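Local structure of gifsy-2 prophage ATP-binding sugar transporter-like protein (Salmonella typhimurium LT2, 2PP6) at residues 37-42 with 54-59. The protein is of uncertain function, possibly an ATP-binding protein related to sugar transport, and folds as a small antiparallel beta barrel preceded by a long helix. Numbering follows the deposited sequence.
Sequences VESDFL and NVVVFS
Val-37 and Val-56 form an antiparallel hydrogen-bonded pair, each giving its N-H to the other's carbonyl. Val-37 N lies 3.0 Å from Val-56 O, and Val-56 N lies 3.1 Å from Val-37 O. Glu-38 and Val-55 follow as a non-hydrogen-bonded pair, their CA atoms 4.5 Å apart. One step on, Ser-39 N bonds to Asn-54 O at 3.1 Å, a backbone link made by the first residue of the short 3-10 turn that follows the strand. The same Asn-54 O also receives a weak bond from Ser-39 OG, so a single carbonyl takes both the amide and the hydroxyl of this serine. With OG beside its own backbone N (chi1 -73°), the Ser-39 hydroxyl follows the amide toward that oxygen.

On the face carrying Val-37 and Val-56, the contacts are apolar. Val-37 CG2 makes an off-centre CH-pi contact with the Phe-58 ring, 4.2 Å from its centroid and 29° off the normal, approaching the CE2-CD2 side. Beyond the turn, Leu-42 reaches back so that its CD1 meets Val-56 CG1 tip to tip, and the weak Phe-41 N to Glu-38 O bond and the Leu-42 N to Ser-39 O bond brace the turn that brings it there. The Glu-38 side chain leaves on the face shared with Val-55, and its OE2 forms a salt bridge with Arg-73.

Helix 2-23 packs over the apolar cluster, with Phe-23 against Val-37, Ile-19 against Leu-42 and Ala-20 against Phe-58, while Ala-5 of a second subunit also touches Leu-42. In the barrel, strand 53-57 lies between strands 32-38 and 88-95, and Val-55 is backbone hydrogen-bonded to Leu-91 of the latter.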
loop_
_atom_site.group_PDB
_atom_site.type_symbol
_atom_site.label_atom_id
_atom_site.label_comp_id
_atom_site.label_asym_id
_atom_site.label_seq_id
_atom_site.Cartn_x
_atom_site.Cartn_y
_atom_site.Cartn_z
ATOM N N VAL A 37 -20.785 4.290 -0.166
ATOM C CA VAL A 37 -20.527 2.896 -0.500
ATOM C C VAL A 37 -21.200 2.020 0.544
ATOM O O VAL A 37 -21.044 2.251 1.748
ATOM C CB VAL A 37 -19.003 2.591 -0.567
ATOM C CG1 VAL A 37 -18.773 1.103 -0.754
ATOM C CG2 VAL A 37 -18.368 3.359 -1.734
ATOM N N GLU A 38 -21.973 1.038 0.079
ATOM C CA GLU A 38 -22.669 0.124 0.973
ATOM C C GLU A 38 -21.669 -0.620 1.846
ATOM O O GLU A 38 -20.606 -1.032 1.376
ATOM C CB GLU A 38 -23.519 -0.854 0.170
ATOM C CG GLU A 38 -24.579 -0.134 -0.641
ATOM C CD GLU A 38 -25.889 -0.906 -0.751
ATOM O OE1 GLU A 38 -26.470 -1.266 0.303
ATOM O OE2 GLU A 38 -26.344 -1.142 -1.894
ATOM N N SER A 39 -22.005 -0.776 3.123
ATOM C CA SER A 39 -21.115 -1.450 4.060
ATOM C C SER A 39 -20.878 -2.901 3.715
ATOM O O SER A 39 -19.941 -3.514 4.208
ATOM C CB SER A 39 -21.658 -1.341 5.480
ATOM O OG SER A 39 -21.489 -0.019 5.970
ATOM N N ASP A 40 -21.727 -3.455 2.863
ATOM C CA ASP A 40 -21.575 -4.842 2.453
ATOM C C ASP A 40 -20.174 -5.005 1.881
ATOM O O ASP A 40 -19.451 -5.917 2.249
ATOM C CB ASP A 40 -22.610 -5.191 1.384
ATOM C CG ASP A 40 -24.005 -4.693 1.735
ATOM O OD1 ASP A 40 -24.944 -4.963 0.955
ATOM O OD2 ASP A 40 -24.167 -4.031 2.783
ATOM N N PHE A 41 -19.798 -4.089 0.996
ATOM C CA PHE A 41 -18.500 -4.100 0.330
ATOM C C PHE A 41 -17.278 -3.800 1.196
ATOM O O PHE A 41 -16.151 -3.957 0.730
ATOM C CB PHE A 41 -18.503 -3.083 -0.805
ATOM C CG PHE A 41 -19.549 -3.331 -1.844
ATOM C CD1 PHE A 41 -19.326 -4.244 -2.867
ATOM C CD2 PHE A 41 -20.756 -2.646 -1.808
ATOM C CE1 PHE A 41 -20.293 -4.470 -3.836
ATOM C CE2 PHE A 41 -21.728 -2.866 -2.771
ATOM C CZ PHE A 41 -21.496 -3.777 -3.786
ATOM N N LEU A 42 -17.474 -3.383 2.440
ATOM C CA LEU A 42 -16.335 -3.013 3.280
ATOM C C LEU A 42 -16.182 -3.774 4.604
ATOM O O LEU A 42 -15.064 -3.982 5.088
ATOM C CB LEU A 42 -16.415 -1.509 3.571
ATOM C CG LEU A 42 -16.951 -0.600 2.448
ATOM C CD1 LEU A 42 -17.485 0.690 3.037
ATOM C CD2 LEU A 42 -15.865 -0.316 1.427
ATOM N N ASN A 54 -26.910 0.364 5.821
ATOM C CA ASN A 54 -25.703 0.977 6.372
ATOM C C ASN A 54 -24.720 1.393 5.271
ATOM O O ASN A 54 -24.425 0.611 4.377
ATOM C CB ASN A 54 -25.041 -0.004 7.333
ATOM C CG ASN A 54 -24.535 0.671 8.573
ATOM O OD1 ASN A 54 -23.458 1.259 8.572
ATOM N ND2 ASN A 54 -25.324 0.621 9.637
ATOM N N VAL A 55 -24.208 2.618 5.324
ATOM C CA VAL A 55 -23.289 3.082 4.283
ATOM C C VAL A 55 -22.268 4.077 4.801
ATOM O O VAL A 55 -22.538 4.797 5.760
ATOM C CB VAL A 55 -24.040 3.809 3.167
ATOM C CG1 VAL A 55 -25.259 3.011 2.749
ATOM C CG2 VAL A 55 -24.442 5.199 3.648
ATOM N N VAL A 56 -21.097 4.134 4.175
ATOM C CA VAL A 56 -20.125 5.124 4.603
ATOM C C VAL A 56 -19.977 6.168 3.485
ATOM O O VAL A 56 -19.972 5.839 2.301
ATOM C CB VAL A 56 -18.773 4.490 5.009
ATOM C CG1 VAL A 56 -18.900 3.008 5.067
ATOM C CG2 VAL A 56 -17.689 4.937 4.099
ATOM N N VAL A 57 -19.904 7.433 3.882
ATOM C CA VAL A 57 -19.827 8.561 2.966
ATOM C C VAL A 57 -18.422 8.917 2.514
ATOM O O VAL A 57 -17.576 9.287 3.325
ATOM C CB VAL A 57 -20.473 9.798 3.627
ATOM C CG1 VAL A 57 -20.515 10.968 2.648
ATOM C CG2 VAL A 57 -21.866 9.445 4.087
ATOM N N PHE A 58 -18.174 8.846 1.214
ATOM C CA PHE A 58 -16.846 9.159 0.703
ATOM C C PHE A 58 -16.616 10.596 0.251
ATOM O O PHE A 58 -15.519 11.118 0.406
ATOM C CB PHE A 58 -16.482 8.198 -0.421
ATOM C CG PHE A 58 -16.017 6.851 0.067
ATOM C CD1 PHE A 58 -14.721 6.429 -0.161
ATOM C CD2 PHE A 58 -16.880 6.009 0.770
ATOM C CE1 PHE A 58 -14.285 5.185 0.306
ATOM C CE2 PHE A 58 -16.453 4.765 1.234
ATOM C CZ PHE A 58 -15.157 4.351 1.006
ATOM N N SER A 59 -17.636 11.248 -0.286
ATOM C CA SER A 59 -17.487 12.624 -0.742
ATOM C C SER A 59 -17.117 13.518 0.440
ATOM O O SER A 59 -17.567 13.282 1.568
ATOM C CB SER A 59 -18.795 13.097 -1.368
ATOM O OG SER A 59 -19.172 12.236 -2.424
#